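AimR transcriptional regulator (Bacillus phage phi3T, PDB 5ZVV) activates transcription of the phage aimX locus as a dimer, apparently favouring lytic growth until the arbitrium peptide switches it to an inactive monomer and lysogeny follows. Local coordinates at residues T342-S347 and L365-M370; R297-I302 and Y331-L336; M147-N152 and L175-L180. One frame throughout, in Å; residues are numbered along the deposited sequence.

Contact 1: residues T342-S347 and L365-M370; sequences TDYYKS and LQLERM
Tyr-344 is the centre of a mainly apolar contact between two consecutive helices, 341-353 and 361-369, near the C-terminal end of the chain. Gln-366, Leu-367 and Met-370 gather round its ring and its CB. The two short segments run antiparallel at 152°, their axes 10.6 Å apart. Gln-366 lies over one face of the ring, its CB 4.2 Å from the centroid of Tyr-344. With CG anti to the backbone N (chi1 -163°), that carbon comes to the phenol end, 3.2 Å from Tyr-344 OH; the bend at chi2 then sets the amide. The O of a water lies 2.6 Å from Tyr-344 OH, at the ring edge and in its plane, and takes a weak hydrogen bond from Gln-366 NE2. Met-370, a selenomethionine label, is the first residue to leave the helix; its SE comes in obliquely, 3.7 Å from Tyr-344 CE2, a Met-aromatic contact. Leu-367 CD2 is 4.0 Å from Tyr-344 CB, and both its methyls reach Tyr-345 CE1, with CD1 near the ring plane at its edge. Tyr-345 also packs on Leu-379 of the second subunit, so this pair borders the dimer interface. Antiparallel pairing of consecutive helices is consistent with the TPR-like family of this range.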
loop_
_atom_site.group_PDB
_atom_site.type_symbol
_atom_site.label_atom_id
_atom_site.label_comp_id
_atom_site.label_asym_id
_atom_site.label_seq_id
_atom_site.Cartn_x
_atom_site.Cartn_y
_atom_site.Cartn_z
ATOM N N THR A 342 23.380 -3.263 -19.933
ATOM C CA THR A 342 23.047 -3.726 -18.589
ATOM C C THR A 342 22.776 -2.562 -17.643
ATOM O O THR A 342 21.970 -2.693 -16.714
ATOM C CB THR A 342 24.164 -4.614 -18.033
ATOM O OG1 THR A 342 23.840 -5.005 -16.692
ATOM C CG2 THR A 342 25.489 -3.880 -18.020
ATOM N N ASP A 343 23.430 -1.420 -17.863
ATOM C CA ASP A 343 23.164 -0.251 -17.034
ATOM C C ASP A 343 21.757 0.278 -17.272
ATOM O O ASP A 343 21.072 0.688 -16.327
ATOM C CB ASP A 343 24.206 0.833 -17.308
ATOM C CG ASP A 343 25.574 0.474 -16.771
ATOM O OD1 ASP A 343 25.638 -0.166 -15.701
ATOM O OD2 ASP A 343 26.583 0.830 -17.415
ATOM N N TYR A 344 21.308 0.275 -18.529
ATOM C CA TYR A 344 19.929 0.654 -18.819
ATOM C C TYR A 344 18.942 -0.369 -18.268
ATOM O O TYR A 344 17.843 0.003 -17.839
ATOM C CB TYR A 344 19.746 0.833 -20.326
ATOM C CG TYR A 344 20.594 1.946 -20.903
ATOM C CD1 TYR A 344 20.545 3.229 -20.374
ATOM C CD2 TYR A 344 21.459 1.709 -21.965
ATOM C CE1 TYR A 344 21.322 4.250 -20.895
ATOM C CE2 TYR A 344 22.240 2.723 -22.494
ATOM C CZ TYR A 344 22.170 3.990 -21.951
ATOM O OH TYR A 344 22.942 5.003 -22.476
ATOM N N TYR A 345 19.319 -1.651 -18.256
ATOM C CA TYR A 345 18.474 -2.668 -17.636
ATOM C C TYR A 345 18.313 -2.405 -16.144
ATOM O O TYR A 345 17.201 -2.466 -15.604
ATOM C CB TYR A 345 19.062 -4.060 -17.875
ATOM C CG TYR A 345 19.207 -4.445 -19.334
ATOM C CD1 TYR A 345 18.411 -3.861 -20.313
ATOM C CD2 TYR A 345 20.139 -5.397 -19.730
ATOM C CE1 TYR A 345 18.540 -4.212 -21.645
ATOM C CE2 TYR A 345 20.277 -5.753 -21.059
ATOM C CZ TYR A 345 19.474 -5.158 -22.011
ATOM O OH TYR A 345 19.608 -5.509 -23.334
ATOM N N LYS A 346 19.420 -2.105 -15.458
ATOM C CA LYS A 346 19.350 -1.822 -14.028
ATOM C C LYS A 346 18.560 -0.548 -13.756
ATOM O O LYS A 346 17.774 -0.490 -12.802
ATOM C CB LYS A 346 20.758 -1.727 -13.440
ATOM C CG LYS A 346 21.530 -3.042 -13.473
ATOM C CD LYS A 346 22.696 -3.045 -12.493
ATOM C CE LYS A 346 23.998 -2.625 -13.153
ATOM N NZ LYS A 346 24.464 -3.634 -14.143
ATOM N N SER A 347 18.757 0.481 -14.585
ATOM C CA SER A 347 17.943 1.687 -14.484
ATOM C C SER A 347 16.459 1.351 -14.575
ATOM O O SER A 347 15.647 1.842 -13.779
ATOM C CB SER A 347 18.341 2.678 -15.579
ATOM O OG SER A 347 17.373 3.706 -15.714
ATOM N N LEU A 365 13.832 4.804 -24.123
ATOM C CA LEU A 365 14.170 5.602 -25.299
ATOM C C LEU A 365 15.600 5.334 -25.746
ATOM O O LEU A 365 15.865 5.161 -26.942
ATOM C CB LEU A 365 13.980 7.092 -25.008
ATOM C CG LEU A 365 12.555 7.644 -24.923
ATOM C CD1 LEU A 365 12.571 9.073 -24.402
ATOM C CD2 LEU A 365 11.859 7.573 -26.275
ATOM N N GLN A 366 16.532 5.270 -24.793
ATOM C CA GLN A 366 17.915 4.994 -25.151
ATOM C C GLN A 366 18.058 3.587 -25.715
ATOM O O GLN A 366 18.813 3.369 -26.668
ATOM C CB GLN A 366 18.822 5.195 -23.938
ATOM C CG GLN A 366 20.288 5.323 -24.293
ATOM C CD GLN A 366 20.570 6.497 -25.209
ATOM O OE1 GLN A 366 19.881 7.517 -25.163
ATOM N NE2 GLN A 366 21.584 6.355 -26.055
ATOM N N LEU A 367 17.326 2.623 -25.152
ATOM C CA LEU A 367 17.292 1.295 -25.754
ATOM C C LEU A 367 16.670 1.338 -27.142
ATOM O O LEU A 367 17.047 0.548 -28.015
ATOM C CB LEU A 367 16.526 0.324 -24.853
ATOM C CG LEU A 367 17.208 -0.086 -23.546
ATOM C CD1 LEU A 367 16.309 -1.006 -22.735
ATOM C CD2 LEU A 367 18.544 -0.758 -23.823
ATOM N N GLU A 368 15.735 2.265 -27.370
ATOM C CA GLU A 368 15.100 2.372 -28.679
ATOM C C GLU A 368 16.075 2.898 -29.724
ATOM O O GLU A 368 16.075 2.433 -30.869
ATOM C CB GLU A 368 13.867 3.271 -28.597
ATOM C CG GLU A 368 13.112 3.394 -29.908
ATOM C CD GLU A 368 11.914 4.314 -29.810
ATOM O OE1 GLU A 368 11.375 4.706 -30.867
ATOM O OE2 GLU A 368 11.508 4.644 -28.676
ATOM N N ARG A 369 16.910 3.873 -29.349
ATOM C CA ARG A 369 17.928 4.366 -30.270
ATOM C C ARG A 369 18.928 3.279 -30.636
ATOM O O ARG A 369 19.447 3.266 -31.758
ATOM C CB ARG A 369 18.668 5.558 -29.661
ATOM C CG ARG A 369 17.803 6.757 -29.297
ATOM C CD ARG A 369 18.686 7.886 -28.776
ATOM N NE ARG A 369 17.928 9.010 -28.233
ATOM C CZ ARG A 369 18.488 10.086 -27.684
ATOM N NH1 ARG A 369 19.808 10.180 -27.606
ATOM N NH2 ARG A 369 17.730 11.066 -27.212
HETATM N N MSE A 370 19.208 2.363 -29.714
HETATM C CA MSE A 370 20.225 1.341 -29.929
HETATM C C MSE A 370 19.675 0.140 -30.689
HETATM O O MSE A 370 20.352 -0.878 -30.830
HETATM C CB MSE A 370 20.816 0.894 -28.591
HETATM C CG MSE A 370 21.396 2.034 -27.765
HETATM SE SE MSE A 370 21.895 1.495 -25.957
HETATM C CE MSE A 370 23.521 0.491 -26.371
HETATM O O HOH W 1 24.287 5.049 -24.708
#

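Contact 2: residues R297-I302 and Y331-L336; sequences RAFYYI and YYYKGL
Tyr-301 OH is gripped side-on by Arg-297 one turn earlier, on the same helix that sends Phe-299 and Ile-302 against Tyr-333 and Leu-336. The contact itself joins helices 291-304 and 324-338, next-but-one in the chain and nearly parallel (16° between the short segments), as expected of a TPR-like superhelix of stacked helical hairpins. Both Arg-297 NE, at 3.0 Å, and NH2, at 2.9 Å, donate to Tyr-301 OH, which lies at the edge of the guanidinium group and in its plane, so the fully extended arginine is fixed in rotation. Phe-299 and Ile-302 share the contact from the first helix. With CG anti to the backbone N (chi1 -164°), Phe-299 turns one face to Tyr-333, whose CE1 comes within 3.4 Å of Phe-299 CD2, above the rim of the ring. The two ring planes meet obliquely at 41°, centroids 4.8 Å apart. Leu-336 CD1 adds to the packing 3.7 Å from Phe-299 CE1. Farther along, Ile-302 crosses both partners at about a right angle: its CG2 is 4.1 Å from Leu-336 CB, while its CD1 methyl rests against the backbone carbonyl, 3.7 Å from Tyr-333 O.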
loop_
_atom_site.group_PDB
_atom_site.type_symbol
_atom_site.label_atom_id
_atom_site.label_comp_id
_atom_site.label_asym_id
_atom_site.label_seq_id
_atom_site.Cartn_x
_atom_site.Cartn_y
_atom_site.Cartn_z
ATOM N N ARG A 297 24.365 17.608 -12.382
ATOM C CA ARG A 297 25.664 18.132 -12.792
ATOM C C ARG A 297 26.459 17.087 -13.567
ATOM O O ARG A 297 27.112 17.409 -14.569
ATOM C CB ARG A 297 26.439 18.606 -11.562
ATOM C CG ARG A 297 27.821 19.163 -11.850
ATOM C CD ARG A 297 28.490 19.626 -10.568
ATOM N NE ARG A 297 29.847 20.103 -10.806
ATOM C CZ ARG A 297 30.682 20.498 -9.850
ATOM N NH1 ARG A 297 30.300 20.473 -8.578
ATOM N NH2 ARG A 297 31.899 20.914 -10.166
ATOM N N ALA A 298 26.414 15.829 -13.123
ATOM C CA ALA A 298 27.082 14.764 -13.866
ATOM C C ALA A 298 26.435 14.562 -15.231
ATOM O O ALA A 298 27.125 14.297 -16.220
ATOM C CB ALA A 298 27.062 13.466 -13.058
ATOM N N PHE A 299 25.108 14.679 -15.301
ATOM C CA PHE A 299 24.406 14.649 -16.580
ATOM C C PHE A 299 24.948 15.720 -17.522
ATOM O O PHE A 299 25.303 15.437 -18.674
ATOM C CB PHE A 299 22.907 14.842 -16.325
ATOM C CG PHE A 299 22.012 14.457 -17.477
ATOM C CD1 PHE A 299 22.531 13.983 -18.672
ATOM C CD2 PHE A 299 20.636 14.581 -17.354
ATOM C CE1 PHE A 299 21.692 13.639 -19.723
ATOM C CE2 PHE A 299 19.792 14.237 -18.400
ATOM C CZ PHE A 299 20.322 13.767 -19.585
ATOM N N TYR A 300 25.031 16.962 -17.033
ATOM C CA TYR A 300 25.567 18.060 -17.832
ATOM C C TYR A 300 26.990 17.770 -18.298
ATOM O O TYR A 300 27.328 17.993 -19.469
ATOM C CB TYR A 300 25.511 19.351 -17.014
ATOM C CG TYR A 300 26.209 20.536 -17.636
ATOM C CD1 TYR A 300 25.627 21.238 -18.685
ATOM C CD2 TYR A 300 27.438 20.972 -17.155
ATOM C CE1 TYR A 300 26.256 22.330 -19.248
ATOM C CE2 TYR A 300 28.076 22.061 -17.712
ATOM C CZ TYR A 300 27.479 22.738 -18.757
ATOM O OH TYR A 300 28.111 23.827 -19.317
ATOM N N TYR A 301 27.837 17.263 -17.396
ATOM C CA TYR A 301 29.194 16.891 -17.783
ATOM C C TYR A 301 29.188 15.835 -18.885
ATOM O O TYR A 301 29.958 15.930 -19.848
ATOM C CB TYR A 301 29.968 16.386 -16.565
ATOM C CG TYR A 301 30.448 17.475 -15.634
ATOM C CD1 TYR A 301 30.574 18.789 -16.070
ATOM C CD2 TYR A 301 30.787 17.185 -14.319
ATOM C CE1 TYR A 301 31.019 19.784 -15.219
ATOM C CE2 TYR A 301 31.232 18.171 -13.462
ATOM C CZ TYR A 301 31.349 19.469 -13.914
ATOM O OH TYR A 301 31.795 20.452 -13.056
ATOM N N ILE A 302 28.322 14.824 -18.757
ATOM C CA ILE A 302 28.223 13.778 -19.773
ATOM C C ILE A 302 27.876 14.385 -21.123
ATOM O O ILE A 302 28.462 14.032 -22.155
ATOM C CB ILE A 302 27.184 12.721 -19.356
ATOM C CG1 ILE A 302 27.684 11.903 -18.166
ATOM C CG2 ILE A 302 26.842 11.816 -20.531
ATOM C CD1 ILE A 302 26.603 11.061 -17.522
ATOM N N TYR A 331 21.830 4.792 -12.745
ATOM C CA TYR A 331 22.223 3.818 -13.752
ATOM C C TYR A 331 21.879 4.275 -15.163
ATOM O O TYR A 331 22.505 3.801 -16.119
ATOM C CB TYR A 331 21.562 2.469 -13.468
ATOM C CG TYR A 331 22.008 1.826 -12.173
ATOM C CD1 TYR A 331 23.138 1.020 -12.129
ATOM C CD2 TYR A 331 21.299 2.029 -10.998
ATOM C CE1 TYR A 331 23.549 0.431 -10.948
ATOM C CE2 TYR A 331 21.703 1.444 -9.810
ATOM C CZ TYR A 331 22.828 0.647 -9.792
ATOM O OH TYR A 331 23.234 0.061 -8.615
ATOM N N TYR A 332 20.917 5.190 -15.326
ATOM C CA TYR A 332 20.717 5.785 -16.645
ATOM C C TYR A 332 21.947 6.579 -17.078
ATOM O O TYR A 332 22.404 6.464 -18.221
ATOM C CB TYR A 332 19.470 6.670 -16.656
ATOM C CG TYR A 332 19.294 7.436 -17.950
ATOM C CD1 TYR A 332 19.019 6.773 -19.140
ATOM C CD2 TYR A 332 19.406 8.820 -17.984
ATOM C CE1 TYR A 332 18.863 7.465 -20.325
ATOM C CE2 TYR A 332 19.248 9.521 -19.167
ATOM C CZ TYR A 332 18.977 8.839 -20.332
ATOM O OH TYR A 332 18.819 9.530 -21.511
ATOM N N TYR A 333 22.507 7.383 -16.170
ATOM C CA TYR A 333 23.703 8.157 -16.507
ATOM C C TYR A 333 24.916 7.252 -16.698
ATOM O O TYR A 333 25.715 7.456 -17.625
ATOM C CB TYR A 333 23.973 9.197 -15.423
ATOM C CG TYR A 333 22.800 10.115 -15.174
ATOM C CD1 TYR A 333 22.105 10.688 -16.230
ATOM C CD2 TYR A 333 22.376 10.395 -13.881
ATOM C CE1 TYR A 333 21.029 11.523 -16.007
ATOM C CE2 TYR A 333 21.301 11.229 -13.648
ATOM C CZ TYR A 333 20.632 11.789 -14.716
ATOM O OH TYR A 333 19.562 12.618 -14.486
ATOM N N LYS A 334 25.073 6.252 -15.825
ATOM C CA LYS A 334 26.134 5.268 -16.016
ATOM C C LYS A 334 26.019 4.603 -17.380
ATOM O O LYS A 334 27.033 4.313 -18.022
ATOM C CB LYS A 334 26.093 4.218 -14.906
ATOM C CG LYS A 334 26.329 4.769 -13.512
ATOM C CD LYS A 334 27.806 4.891 -13.201
ATOM C CE LYS A 334 28.453 3.521 -13.082
ATOM N NZ LYS A 334 29.888 3.624 -12.708
ATOM N N GLY A 335 24.791 4.355 -17.838
ATOM C CA GLY A 335 24.608 3.802 -19.168
ATOM C C GLY A 335 24.962 4.790 -20.260
ATOM O O GLY A 335 25.538 4.415 -21.286
ATOM N N LEU A 336 24.618 6.066 -20.063
ATOM C CA LEU A 336 25.024 7.090 -21.019
ATOM C C LEU A 336 26.537 7.111 -21.189
ATOM O O LEU A 336 27.040 7.288 -22.303
ATOM C CB LEU A 336 24.516 8.463 -20.580
ATOM C CG LEU A 336 23.026 8.738 -20.787
ATOM C CD1 LEU A 336 22.679 10.151 -20.344
ATOM C CD2 LEU A 336 22.638 8.520 -22.238
#

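Contact 3: residues M147-N152 and L175-L180; sequences MLFFSN and LEFDDL
Phe-149 is held on both faces and at one edge by the loop 175-180, and this is the tight part of the contact. Leu-175 CD2 stands over the centre of one face, 4.0 Å from the Phe-149 centroid; on the opposite face Leu-180 CD1 sits toward the rim, 3.6 Å from Phe-149 CD2. Phe-149 CZ lies over one face of Phe-177, 3.5 Å from Phe-177 CZ, the two rings obliquely inclined at 57°. Phe-149 reaches into the loop because its CG is anti to the backbone N (chi1 -174°). Beside the ring, Asn-152 CB lies 3.9 Å from Leu-175 CD2; its amide folds back along its own helix, with ND2 2.9 Å from Leu-148 O and approaching nearly in line with that C=O, though the N-H...O angle is only 149°. The solvent side is looser. There the CB of the exposed Glu-176 points away from the helix, and its carbonyl faces the ring edge, 4.3 Å between Glu-176 O and Phe-149 CD2. The loop links helix 165-173 to helix 184-203. The latter closes the arrangement: Lys-186 NZ bonds to Phe-177 O and Leu-180 O, Val-193 backs Leu-175 and Phe-177, and Phe-189 lies nearly parallel to Phe-149.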
loop_
_atom_site.group_PDB
_atom_site.type_symbol
_atom_site.label_atom_id
_atom_site.label_comp_id
_atom_site.label_asym_id
_atom_site.label_seq_id
_atom_site.Cartn_x
_atom_site.Cartn_y
_atom_site.Cartn_z
HETATM N N MSE A 147 -11.815 19.048 10.537
HETATM C CA MSE A 147 -10.778 18.175 11.060
HETATM C C MSE A 147 -11.061 16.722 10.708
HETATM O O MSE A 147 -10.130 15.976 10.391
HETATM C CB MSE A 147 -10.619 18.365 12.566
HETATM C CG MSE A 147 -9.845 19.636 12.924
HETATM SE SE MSE A 147 -8.193 19.877 11.880
HETATM C CE MSE A 147 -8.858 21.024 10.434
ATOM N N LEU A 148 -12.343 16.333 10.715
ATOM C CA LEU A 148 -12.700 15.013 10.203
ATOM C C LEU A 148 -12.154 14.827 8.797
ATOM O O LEU A 148 -11.682 13.742 8.437
ATOM C CB LEU A 148 -14.218 14.823 10.216
ATOM C CG LEU A 148 -14.882 14.466 11.548
ATOM C CD1 LEU A 148 -16.400 14.495 11.406
ATOM C CD2 LEU A 148 -14.409 13.106 12.039
ATOM N N PHE A 149 -12.184 15.895 7.997
ATOM C CA PHE A 149 -11.552 15.860 6.687
ATOM C C PHE A 149 -10.036 15.785 6.822
ATOM O O PHE A 149 -9.396 14.877 6.273
ATOM C CB PHE A 149 -11.975 17.095 5.885
ATOM C CG PHE A 149 -11.504 17.097 4.457
ATOM C CD1 PHE A 149 -10.236 17.546 4.127
ATOM C CD2 PHE A 149 -12.344 16.677 3.440
ATOM C CE1 PHE A 149 -9.807 17.556 2.813
ATOM C CE2 PHE A 149 -11.922 16.689 2.122
ATOM C CZ PHE A 149 -10.648 17.128 1.812
ATOM N N PHE A 150 -9.447 16.708 7.591
ATOM C CA PHE A 150 -7.998 16.874 7.547
ATOM C C PHE A 150 -7.275 15.719 8.221
ATOM O O PHE A 150 -6.178 15.344 7.791
ATOM C CB PHE A 150 -7.589 18.203 8.184
ATOM C CG PHE A 150 -6.153 18.572 7.936
ATOM C CD1 PHE A 150 -5.750 19.036 6.694
ATOM C CD2 PHE A 150 -5.206 18.444 8.939
ATOM C CE1 PHE A 150 -4.431 19.371 6.458
ATOM C CE2 PHE A 150 -3.886 18.779 8.711
ATOM C CZ PHE A 150 -3.497 19.242 7.466
ATOM N N SER A 151 -7.865 15.137 9.266
ATOM C CA SER A 151 -7.262 13.963 9.884
ATOM C C SER A 151 -7.142 12.806 8.903
ATOM O O SER A 151 -6.378 11.869 9.159
ATOM C CB SER A 151 -8.068 13.530 11.109
ATOM O OG SER A 151 -9.390 13.173 10.752
ATOM N N ASN A 152 -7.873 12.848 7.788
ATOM C CA ASN A 152 -7.691 11.868 6.727
ATOM C C ASN A 152 -6.805 12.382 5.601
ATOM O O ASN A 152 -5.916 11.659 5.138
ATOM C CB ASN A 152 -9.050 11.437 6.169
ATOM C CG ASN A 152 -9.794 10.517 7.116
ATOM O OD1 ASN A 152 -9.460 9.340 7.237
ATOM N ND2 ASN A 152 -10.800 11.050 7.798
ATOM N N LEU A 175 -12.584 11.238 1.093
ATOM C CA LEU A 175 -12.730 12.672 1.328
ATOM C C LEU A 175 -14.010 13.161 0.662
ATOM O O LEU A 175 -14.073 13.284 -0.565
ATOM C CB LEU A 175 -11.514 13.421 0.792
ATOM C CG LEU A 175 -10.165 13.035 1.397
ATOM C CD1 LEU A 175 -9.054 13.827 0.738
ATOM C CD2 LEU A 175 -10.175 13.264 2.898
ATOM N N GLU A 176 -15.028 13.445 1.471
ATOM C CA GLU A 176 -16.300 13.976 0.988
ATOM C C GLU A 176 -16.265 15.490 1.154
ATOM O O GLU A 176 -16.463 16.010 2.254
ATOM C CB GLU A 176 -17.473 13.352 1.741
ATOM C CG GLU A 176 -17.622 11.841 1.557
ATOM C CD GLU A 176 -17.974 11.448 0.132
ATOM O OE1 GLU A 176 -17.629 10.320 -0.280
ATOM O OE2 GLU A 176 -18.596 12.267 -0.579
ATOM N N PHE A 177 -16.003 16.202 0.055
ATOM C CA PHE A 177 -15.968 17.659 0.110
ATOM C C PHE A 177 -17.335 18.259 0.409
ATOM O O PHE A 177 -17.407 19.392 0.899
ATOM C CB PHE A 177 -15.424 18.226 -1.202
ATOM C CG PHE A 177 -13.929 18.137 -1.328
ATOM C CD1 PHE A 177 -13.116 19.142 -0.825
ATOM C CD2 PHE A 177 -13.335 17.051 -1.947
ATOM C CE1 PHE A 177 -11.742 19.065 -0.939
ATOM C CE2 PHE A 177 -11.960 16.967 -2.063
ATOM C CZ PHE A 177 -11.163 17.975 -1.560
ATOM N N ASP A 178 -18.418 17.527 0.130
ATOM C CA ASP A 178 -19.753 18.021 0.451
ATOM C C ASP A 178 -19.966 18.140 1.954
ATOM O O ASP A 178 -20.789 18.948 2.399
ATOM C CB ASP A 178 -20.813 17.110 -0.164
ATOM C CG ASP A 178 -20.949 17.305 -1.662
ATOM O OD1 ASP A 178 -20.290 18.216 -2.204
ATOM O OD2 ASP A 178 -21.716 16.546 -2.297
ATOM N N ASP A 179 -19.237 17.354 2.750
ATOM C CA ASP A 179 -19.313 17.483 4.200
ATOM C C ASP A 179 -18.705 18.781 4.707
ATOM O O ASP A 179 -18.909 19.123 5.877
ATOM C CB ASP A 179 -18.617 16.300 4.875
ATOM C CG ASP A 179 -19.262 14.972 4.536
ATOM O OD1 ASP A 179 -20.274 14.969 3.804
ATOM O OD2 ASP A 179 -18.753 13.931 5.003
ATOM N N LEU A 180 -17.962 19.507 3.862
ATOM C CA LEU A 180 -17.293 20.746 4.248
ATOM C C LEU A 180 -18.125 21.942 3.830
ATOM O O LEU A 180 -18.562 22.008 2.672
ATOM C CB LEU A 180 -15.914 20.837 3.601
ATOM C CG LEU A 180 -14.865 19.805 3.995
ATOM C CD1 LEU A 180 -13.607 20.015 3.170
ATOM C CD2 LEU A 180 -14.564 19.906 5.477
#

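How the contacts relate
Contacts 1 and 2 are neighbours in the C-terminal part of the chain, their centres 13 Å apart. Helix 324-338, one partner in contact 2, leads straight into helix 341-353, one partner in contact 1. The two touch through Tyr-344, whose OH lies 2.9 Å from Gly-335 O, a probable hydrogen bond, and Asp-343 CB packs 3.5 Å from Gly-335 CA. Contact 3 belongs to an earlier part of the helical array, centred about 45 Å from either, with nearest atoms about 30 Å from contact 1. It lies across the chain's centre from contact 2. A glycerol, probably from crystallisation, sits about 4 Å from the Phe-177 side chain. Of the three, contact 1 reaches the second subunit.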